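Local coordinates for protein tryptophane-5-halogenase (Microbispora sp. ATCC PTA-5024, PDB 5UAO) that catalyses, as a flavin-dependent halogenase, the 5-chlorination of a tryptophan in the lanthipeptide NAI-107 during its post-translational maturation, at residues Q145-T150 / A490-A495; R398-I403 / L458-E463; R433-G438 / L468-E473. One frame throughout, in Å; residues are numbered along the deposited sequence.

Contact 1 of 3, residues Q145-T150 / A490-A495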
loop_
_atom_site.group_PDB
_atom_site.type_symbol
_atom_site.label_atom_id
_atom_site.label_comp_id
_atom_site.label_asym_id
_atom_site.label_seq_id
_atom_site.Cartn_x
_atom_site.Cartn_y
_atom_site.Cartn_z
ATOM N N GLN A 145 24.489 8.359 8.706
ATOM C CA GLN A 145 24.160 8.123 10.087
ATOM C C GLN A 145 24.805 6.844 10.584
ATOM O O GLN A 145 25.169 6.723 11.773
ATOM C CB GLN A 145 22.657 8.055 10.310
ATOM C CG GLN A 145 21.981 9.359 10.604
ATOM C CD GLN A 145 20.501 9.172 10.935
ATOM O OE1 GLN A 145 19.879 8.142 10.593
ATOM N NE2 GLN A 145 19.916 10.196 11.554
ATOM N N ALA A 146 24.975 5.876 9.687
ATOM C CA ALA A 146 25.674 4.639 10.101
ATOM C C ALA A 146 27.081 4.955 10.509
ATOM O O ALA A 146 27.571 4.384 11.489
ATOM C CB ALA A 146 25.662 3.579 9.030
ATOM N N MET A 147 27.738 5.855 9.771
ATOM C CA MET A 147 29.109 6.328 10.148
ATOM C C MET A 147 29.125 7.230 11.412
ATOM O O MET A 147 29.999 7.134 12.248
ATOM C CB MET A 147 29.781 7.042 8.982
ATOM C CG MET A 147 30.034 6.177 7.764
ATOM S SD MET A 147 30.559 7.166 6.357
ATOM C CE MET A 147 30.750 5.912 5.108
ATOM N N LEU A 148 28.136 8.092 11.574
ATOM C CA LEU A 148 28.020 8.845 12.832
ATOM C C LEU A 148 27.872 7.915 14.040
ATOM O O LEU A 148 28.592 8.021 15.054
ATOM C CB LEU A 148 26.870 9.837 12.705
ATOM C CG LEU A 148 27.176 11.023 11.772
ATOM C CD1 LEU A 148 25.914 11.583 11.148
ATOM C CD2 LEU A 148 27.847 12.097 12.645
ATOM N N MET A 149 27.044 6.884 13.878
ATOM C CA MET A 149 26.908 5.910 14.974
ATOM C C MET A 149 28.210 5.175 15.352
ATOM O O MET A 149 28.541 5.058 16.544
ATOM C CB MET A 149 25.778 4.936 14.675
ATOM C CG MET A 149 24.386 5.557 14.658
ATOM S SD MET A 149 23.111 4.234 14.493
ATOM C CE MET A 149 23.064 4.178 12.872
ATOM N N THR A 150 28.924 4.665 14.366
ATOM C CA THR A 150 30.216 4.028 14.673
ATOM C C THR A 150 31.300 5.007 15.201
ATOM O O THR A 150 32.205 4.596 15.914
ATOM C CB THR A 150 30.789 3.174 13.527
ATOM O OG1 THR A 150 30.969 3.979 12.352
ATOM C CG2 THR A 150 29.832 2.010 13.219
ATOM N N ALA A 490 34.207 7.448 -3.355
ATOM C CA ALA A 490 34.286 8.910 -3.193
ATOM C C ALA A 490 33.215 9.419 -2.262
ATOM O O ALA A 490 33.463 10.274 -1.444
ATOM C CB ALA A 490 34.157 9.618 -4.542
ATOM N N ARG A 491 32.004 8.933 -2.455
ATOM C CA ARG A 491 30.873 9.383 -1.678
ATOM C C ARG A 491 31.050 8.942 -0.214
ATOM O O ARG A 491 30.577 9.644 0.697
ATOM C CB ARG A 491 29.621 8.752 -2.284
ATOM C CG ARG A 491 28.299 9.352 -1.881
ATOM C CD ARG A 491 27.324 9.113 -3.024
ATOM N NE ARG A 491 27.270 7.685 -3.229
ATOM C CZ ARG A 491 27.213 7.041 -4.375
ATOM N NH1 ARG A 491 27.181 7.666 -5.546
ATOM N NH2 ARG A 491 27.193 5.720 -4.335
ATOM N N ALA A 492 31.639 7.744 -0.007
ATOM C CA ALA A 492 31.902 7.216 1.336
ATOM C C ALA A 492 32.900 8.082 2.052
ATOM O O ALA A 492 32.737 8.378 3.241
ATOM C CB ALA A 492 32.392 5.756 1.318
ATOM N N ALA A 493 33.950 8.465 1.342
ATOM C CA ALA A 493 35.005 9.320 1.927
ATOM C C ALA A 493 34.460 10.706 2.310
ATOM O O ALA A 493 34.759 11.179 3.387
ATOM C CB ALA A 493 36.177 9.425 0.979
ATOM N N ALA A 494 33.612 11.318 1.475
ATOM C CA ALA A 494 32.927 12.568 1.842
ATOM C C ALA A 494 32.134 12.381 3.138
ATOM O O ALA A 494 32.295 13.158 4.098
ATOM C CB ALA A 494 31.995 13.021 0.752
ATOM N N ALA A 495 31.311 11.322 3.177
ATOM C CA ALA A 495 30.536 10.968 4.381
ATOM C C ALA A 495 31.393 10.716 5.650
ATOM O O ALA A 495 31.046 11.222 6.728
ATOM C CB ALA A 495 29.627 9.765 4.106
#
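Met-147 reaches out of helix 144-151 and lays its thioether against the alanine-rich face of helix 485-501. Its CB starts in the direction of the other helix. CG stands opposite the carbonyl carbon (chi1 -63°), and from there the chain runs fully extended, with chi2 at 170° and chi3 at -179°, a shape that places SD and CE against helix 485-501. CB and CG make no contact within 4.2 Å; the touching begins at SD, which lies 3.6 Å from Ala-495 CB. One bond further on, CE comes to rest 3.7 Å from the backbone O of Ala-492 and 4.1 Å from its CB, while Ala-495 CB is also 4.1 Å from CE. The methyl thus sits beside two alanines three residues apart.

Each residue type suits its place. The unbranched methionine is long and slim enough to link backbones whose nearest CA atoms, those of Met-147 and Ala-495, are 7.5 Å apart. The small alanines, with no more than a methyl each, let the thioether come down onto the backbone. Arg-496 and Ala-499, further along helix 485-501, also touch Met-147. All three touching residues are buried, and no hydrogen bond crosses between the segments. The arrangement is a small apolar helix-helix contact: a methionine on an alanine surface joins helix 144-151, within the tryptophan halogenase family region, to helix 485-501, some 340 residues on.

Contact 2 of 3, residues R398-I403 / L458-E463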
loop_
_atom_site.group_PDB
_atom_site.type_symbol
_atom_site.label_atom_id
_atom_site.label_comp_id
_atom_site.label_asym_id
_atom_site.label_seq_id
_atom_site.Cartn_x
_atom_site.Cartn_y
_atom_site.Cartn_z
ATOM N N ARG A 398 5.105 -7.538 13.433
ATOM C CA ARG A 398 5.361 -8.839 14.014
ATOM C C ARG A 398 6.342 -9.647 13.154
ATOM O O ARG A 398 7.317 -10.203 13.654
ATOM C CB ARG A 398 4.031 -9.590 14.262
ATOM C CG ARG A 398 4.200 -11.027 14.695
ATOM C CD ARG A 398 3.889 -11.972 13.590
ATOM N NE ARG A 398 3.913 -13.370 14.022
ATOM C CZ ARG A 398 2.854 -14.123 14.322
ATOM N NH1 ARG A 398 1.622 -13.692 14.173
ATOM N NH2 ARG A 398 3.048 -15.389 14.709
ATOM N N TRP A 399 6.036 -9.767 11.883
ATOM C CA TRP A 399 6.881 -10.510 10.962
ATOM C C TRP A 399 8.248 -9.892 10.801
ATOM O O TRP A 399 9.212 -10.599 10.733
ATOM C CB TRP A 399 6.234 -10.696 9.594
ATOM C CG TRP A 399 4.961 -11.431 9.679
ATOM C CD1 TRP A 399 3.740 -10.942 9.369
ATOM C CD2 TRP A 399 4.750 -12.751 10.192
ATOM N NE1 TRP A 399 2.783 -11.890 9.590
ATOM C CE2 TRP A 399 3.355 -12.982 10.171
ATOM C CE3 TRP A 399 5.596 -13.735 10.723
ATOM C CZ2 TRP A 399 2.777 -14.187 10.577
ATOM C CZ3 TRP A 399 5.031 -14.914 11.153
ATOM C CH2 TRP A 399 3.614 -15.138 11.061
ATOM N N PHE A 400 8.363 -8.571 10.853
ATOM C CA PHE A 400 9.704 -7.967 10.860
ATOM C C PHE A 400 10.504 -8.332 12.114
ATOM O O PHE A 400 11.682 -8.637 12.026
ATOM C CB PHE A 400 9.523 -6.423 10.762
ATOM C CG PHE A 400 10.809 -5.623 10.817
ATOM C CD1 PHE A 400 11.925 -6.003 10.090
ATOM C CD2 PHE A 400 10.868 -4.443 11.537
ATOM C CE1 PHE A 400 13.080 -5.230 10.088
ATOM C CE2 PHE A 400 12.015 -3.659 11.551
ATOM C CZ PHE A 400 13.111 -4.050 10.819
ATOM N N LEU A 401 9.893 -8.270 13.291
ATOM C CA LEU A 401 10.575 -8.697 14.479
ATOM C C LEU A 401 10.946 -10.175 14.399
ATOM O O LEU A 401 11.990 -10.571 14.955
ATOM C CB LEU A 401 9.769 -8.472 15.756
ATOM C CG LEU A 401 9.529 -6.980 16.081
ATOM C CD1 LEU A 401 8.700 -6.844 17.355
ATOM C CD2 LEU A 401 10.854 -6.326 16.323
ATOM N N SER A 402 10.075 -10.987 13.791
ATOM C CA SER A 402 10.343 -12.446 13.707
ATOM C C SER A 402 11.736 -12.740 13.073
ATOM O O SER A 402 12.426 -13.656 13.488
ATOM C CB SER A 402 9.212 -13.169 12.918
ATOM O OG SER A 402 9.301 -13.153 11.470
ATOM N N ILE A 403 12.138 -11.963 12.076
ATOM C CA ILE A 403 13.424 -12.206 11.419
ATOM C C ILE A 403 14.597 -11.722 12.248
ATOM O O ILE A 403 15.721 -12.065 11.899
ATOM C CB ILE A 403 13.471 -11.683 9.964
ATOM C CG1 ILE A 403 13.393 -10.161 9.910
ATOM C CG2 ILE A 403 12.343 -12.262 9.193
ATOM C CD1 ILE A 403 14.377 -9.553 9.005
ATOM N N LEU A 458 5.411 -0.340 7.217
ATOM C CA LEU A 458 5.357 0.946 6.580
ATOM C C LEU A 458 6.413 1.883 7.062
ATOM O O LEU A 458 7.026 2.601 6.254
ATOM C CB LEU A 458 4.013 1.575 6.881
ATOM C CG LEU A 458 3.712 2.831 6.079
ATOM C CD1 LEU A 458 3.751 2.520 4.564
ATOM C CD2 LEU A 458 2.357 3.350 6.563
ATOM N N PHE A 459 6.635 1.950 8.369
ATOM C CA PHE A 459 7.637 2.920 8.777
ATOM C C PHE A 459 9.056 2.406 8.474
ATOM O O PHE A 459 9.885 3.149 8.038
ATOM C CB PHE A 459 7.530 3.291 10.272
ATOM C CG PHE A 459 8.681 4.074 10.723
ATOM C CD1 PHE A 459 8.777 5.430 10.385
ATOM C CD2 PHE A 459 9.744 3.477 11.398
ATOM C CE1 PHE A 459 9.889 6.192 10.769
ATOM C CE2 PHE A 459 10.878 4.235 11.737
ATOM C CZ PHE A 459 10.955 5.571 11.398
ATOM N N TYR A 460 9.319 1.140 8.763
ATOM C CA TYR A 460 10.680 0.556 8.779
ATOM C C TYR A 460 11.130 0.215 7.352
ATOM O O TYR A 460 12.315 0.321 7.027
ATOM C CB TYR A 460 10.698 -0.694 9.713
ATOM C CG TYR A 460 10.356 -0.355 11.138
ATOM C CD1 TYR A 460 11.329 0.080 12.039
ATOM C CD2 TYR A 460 9.027 -0.454 11.601
ATOM C CE1 TYR A 460 10.978 0.459 13.356
ATOM C CE2 TYR A 460 8.680 -0.106 12.881
ATOM C CZ TYR A 460 9.648 0.387 13.753
ATOM O OH TYR A 460 9.277 0.678 15.040
ATOM N N GLY A 461 10.192 -0.293 6.549
ATOM C CA GLY A 461 10.348 -0.401 5.099
ATOM C C GLY A 461 11.261 -1.531 4.697
ATOM O O GLY A 461 11.787 -2.283 5.548
ATOM N N LEU A 462 11.446 -1.658 3.386
ATOM C CA LEU A 462 12.318 -2.635 2.826
ATOM C C LEU A 462 13.735 -2.424 3.300
ATOM O O LEU A 462 14.472 -3.403 3.465
ATOM C CB LEU A 462 12.352 -2.559 1.301
ATOM C CG LEU A 462 11.181 -3.178 0.617
ATOM C CD1 LEU A 462 11.403 -2.962 -0.860
ATOM C CD2 LEU A 462 11.068 -4.664 0.984
ATOM N N GLU A 463 14.125 -1.164 3.486
ATOM C CA GLU A 463 15.482 -0.851 3.968
ATOM C C GLU A 463 15.738 -1.481 5.350
ATOM O O GLU A 463 16.814 -1.966 5.639
ATOM C CB GLU A 463 15.786 0.690 3.921
ATOM C CG GLU A 463 14.932 1.636 4.756
ATOM C CD GLU A 463 13.554 2.012 4.139
ATOM O OE1 GLU A 463 13.160 1.404 3.126
ATOM O OE2 GLU A 463 12.839 2.908 4.685
#
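Aromatic packing carries this contact: the rings of Phe-400 and Tyr-460 meet obliquely, with centroids 5.5 Å apart and planes inclined at 39°. Phe-400 touches through CD2 and CE2. Its CE2 lies 3.7 Å from Tyr-460 CG and equally close to Tyr-460 CB, so it leans on the root of the tyrosine and leaves the phenol end to other partners. The two side chains cross at about a right angle. With CG placed opposite its backbone N (chi1 177°), Phe-400 projects from helix 383-406 toward the turn that leads into helix 461-471.

Further ring contacts flank the pair. Phe-459 CD2 sits 3.6 Å above the Tyr-460 ring plane, over its centre, and His-404 meets Phe-400 edge-to-face. Phe-400 also packs on Val-465 of helix 461-471, and a wholly apolar ring suits a place with such neighbours.

The polar bonding lies elsewhere: Tyr-460 OH is hydrogen-bonded to Glu-355 O.

Tyrosine therefore suits its place twice over: the hydroxyl of this buried residue is satisfied by a backbone carbonyl, while the carbon base of the same side chain gives the phenylalanine a purely apolar surface.

Contact 3 of 3, residues R433-G438 / L468-E473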
loop_
_atom_site.group_PDB
_atom_site.type_symbol
_atom_site.label_atom_id
_atom_site.label_comp_id
_atom_site.label_asym_id
_atom_site.label_seq_id
_atom_site.Cartn_x
_atom_site.Cartn_y
_atom_site.Cartn_z
ATOM N N ARG A 433 12.304 -15.273 0.357
ATOM C CA ARG A 433 12.634 -16.015 -0.883
ATOM C C ARG A 433 13.020 -15.084 -1.971
ATOM O O ARG A 433 13.931 -15.411 -2.785
ATOM C CB ARG A 433 11.490 -16.911 -1.346
ATOM C CG ARG A 433 11.169 -18.018 -0.362
ATOM C CD ARG A 433 10.580 -19.260 -1.006
ATOM N NE ARG A 433 9.827 -20.083 -0.055
ATOM C CZ ARG A 433 8.564 -19.850 0.354
ATOM N NH1 ARG A 433 7.853 -18.791 -0.080
ATOM N NH2 ARG A 433 7.995 -20.684 1.232
ATOM N N LEU A 434 12.392 -13.901 -2.016
ATOM C CA LEU A 434 12.793 -12.859 -2.957
ATOM C C LEU A 434 14.214 -12.338 -2.661
ATOM O O LEU A 434 15.096 -12.243 -3.560
ATOM C CB LEU A 434 11.838 -11.701 -2.885
ATOM C CG LEU A 434 10.409 -11.808 -3.465
ATOM C CD1 LEU A 434 9.699 -10.439 -3.435
ATOM C CD2 LEU A 434 10.389 -12.349 -4.888
ATOM N N PHE A 435 14.417 -11.992 -1.388
ATOM C CA PHE A 435 15.731 -11.556 -0.886
ATOM C C PHE A 435 16.885 -12.476 -1.290
ATOM O O PHE A 435 17.904 -12.021 -1.805
ATOM C CB PHE A 435 15.703 -11.500 0.629
ATOM C CG PHE A 435 17.027 -11.123 1.254
ATOM C CD1 PHE A 435 17.367 -9.792 1.418
ATOM C CD2 PHE A 435 17.887 -12.086 1.723
ATOM C CE1 PHE A 435 18.520 -9.439 2.045
ATOM C CE2 PHE A 435 19.059 -11.714 2.328
ATOM C CZ PHE A 435 19.374 -10.387 2.464
ATOM N N ALA A 436 16.712 -13.760 -1.033
ATOM C CA ALA A 436 17.733 -14.765 -1.299
ATOM C C ALA A 436 18.201 -14.772 -2.748
ATOM O O ALA A 436 19.409 -14.967 -3.040
ATOM C CB ALA A 436 17.218 -16.137 -0.918
ATOM N N ALA A 437 17.259 -14.551 -3.645
ATOM C CA ALA A 437 17.522 -14.657 -5.066
ATOM C C ALA A 437 18.268 -13.426 -5.534
ATOM O O ALA A 437 18.815 -13.410 -6.640
ATOM C CB ALA A 437 16.191 -14.814 -5.835
ATOM N N GLY A 438 18.275 -12.368 -4.733
ATOM C CA GLY A 438 19.014 -11.143 -5.101
ATOM C C GLY A 438 18.859 -10.030 -4.100
ATOM O O GLY A 438 17.865 -9.273 -4.120
ATOM N N LEU A 468 18.587 -5.775 8.517
ATOM C CA LEU A 468 18.548 -6.844 9.481
ATOM C C LEU A 468 19.030 -8.132 8.865
ATOM O O LEU A 468 19.792 -8.849 9.485
ATOM C CB LEU A 468 17.130 -7.066 10.099
ATOM C CG LEU A 468 16.992 -6.327 11.411
ATOM C CD1 LEU A 468 17.911 -6.865 12.537
ATOM C CD2 LEU A 468 17.265 -4.856 11.222
ATOM N N LEU A 469 18.648 -8.395 7.622
ATOM C CA LEU A 469 18.994 -9.680 7.014
ATOM C C LEU A 469 20.521 -9.716 6.593
ATOM O O LEU A 469 21.253 -10.646 6.888
ATOM C CB LEU A 469 18.058 -9.926 5.832
ATOM C CG LEU A 469 16.601 -10.275 6.149
ATOM C CD1 LEU A 469 15.873 -10.426 4.795
ATOM C CD2 LEU A 469 16.565 -11.595 6.832
ATOM N N LEU A 470 21.007 -8.625 6.048
ATOM C CA LEU A 470 22.421 -8.552 5.645
ATOM C C LEU A 470 23.301 -8.404 6.883
ATOM O O LEU A 470 24.419 -8.952 6.966
ATOM C CB LEU A 470 22.614 -7.346 4.693
ATOM C CG LEU A 470 21.970 -7.482 3.313
ATOM C CD1 LEU A 470 21.937 -6.102 2.753
ATOM C CD2 LEU A 470 22.726 -8.443 2.419
ATOM N N GLY A 471 22.805 -7.674 7.875
ATOM C CA GLY A 471 23.560 -7.584 9.160
ATOM C C GLY A 471 23.799 -8.903 9.808
ATOM O O GLY A 471 24.850 -9.155 10.428
ATOM N N GLN A 472 22.802 -9.754 9.711
ATOM C CA GLN A 472 22.842 -11.105 10.269
ATOM C C GLN A 472 23.400 -12.182 9.310
ATOM O O GLN A 472 23.370 -13.385 9.652
ATOM C CB GLN A 472 21.416 -11.495 10.727
ATOM C CG GLN A 472 20.946 -10.821 11.995
ATOM C CD GLN A 472 19.484 -11.185 12.289
ATOM O OE1 GLN A 472 18.545 -10.861 11.534
ATOM N NE2 GLN A 472 19.300 -11.872 13.329
ATOM N N GLU A 473 23.958 -11.751 8.163
ATOM C CA GLU A 473 24.673 -12.630 7.173
ATOM C C GLU A 473 23.804 -13.769 6.732
ATOM O O GLU A 473 24.238 -14.892 6.647
ATOM C CB GLU A 473 25.974 -13.190 7.737
ATOM C CG GLU A 473 26.953 -12.120 8.184
ATOM C CD GLU A 473 28.296 -12.685 8.603
ATOM O OE1 GLU A 473 28.409 -13.168 9.756
ATOM O OE2 GLU A 473 29.225 -12.669 7.777
#
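Phe-435 and Leu-469 run antiparallel alongside each other, the leucine lying over one face of the phenylalanine ring. Leu-469 CD1 sits above the middle of that face, 3.8 Å from the ring centroid and only 12° off the normal, which makes a well-centred CH-pi contact. Nearer its own backbone, Leu-469 CB comes within 3.6 Å of Phe-435 CZ. The leucine therefore covers the ring lengthwise: its CB lies over the CZ end of the face, and CD1 reaches back over the middle of the ring. Phe-435 sends that ring out of helix 429-437 with CG opposite its backbone N (chi1 177°).

Leu-470 comes from another direction. Its CG lies in the plane of the ring, at the edge, 4.0 Å from Phe-435 CZ, and its CD2 is 3.9 Å from the same atom. Of these successive leucines of helix 461-471, Leu-469 takes a face, while Leu-470 puts its CG at the edge and its CD2 obliquely to the ring. Leu-129 and Leu-133 pack on Leu-470, and Ile-403 on Leu-469.

Both helices end here. Glu-473, with positive phi, is the C' residue of a Schellman motif closing helix 461-471, its N bonded to Leu-470 O over 3.1 Å. Arg-433, on helix 429-437, forms a salt bridge with Asp-384 of the second subunit.

Flat phenylalanine and branched leucine suit each other because the methyl can settle on the pi surface. With all three touching side chains buried and apolar, and no hydrogen bond between the segments, the contact rests on dispersion and on the exclusion of water.

In the fold
Contacts 2 and 3 are neighbours, 13 Å apart between centres: contact 2 uses the turn leading into helix 461-471, contact 3 the C-terminal end of that helix. Ile-403 joins them, its CD1 lying 3.7 Å from Leu-469 CG. Their segments alternate along the chain, and the two contacts together with Ile-403 bring helices 383-406 and 429-437 against the 458-473 region. Contact 1 stands apart, with no touch to either; its centre is 24 Å from that of contact 2 and 23 Å from that of contact 3, yet the chain loop it closes encloses both. Contact 2 is near the cofactor: the side chain of Tyr-460 is about 8 Å from the bound FAD.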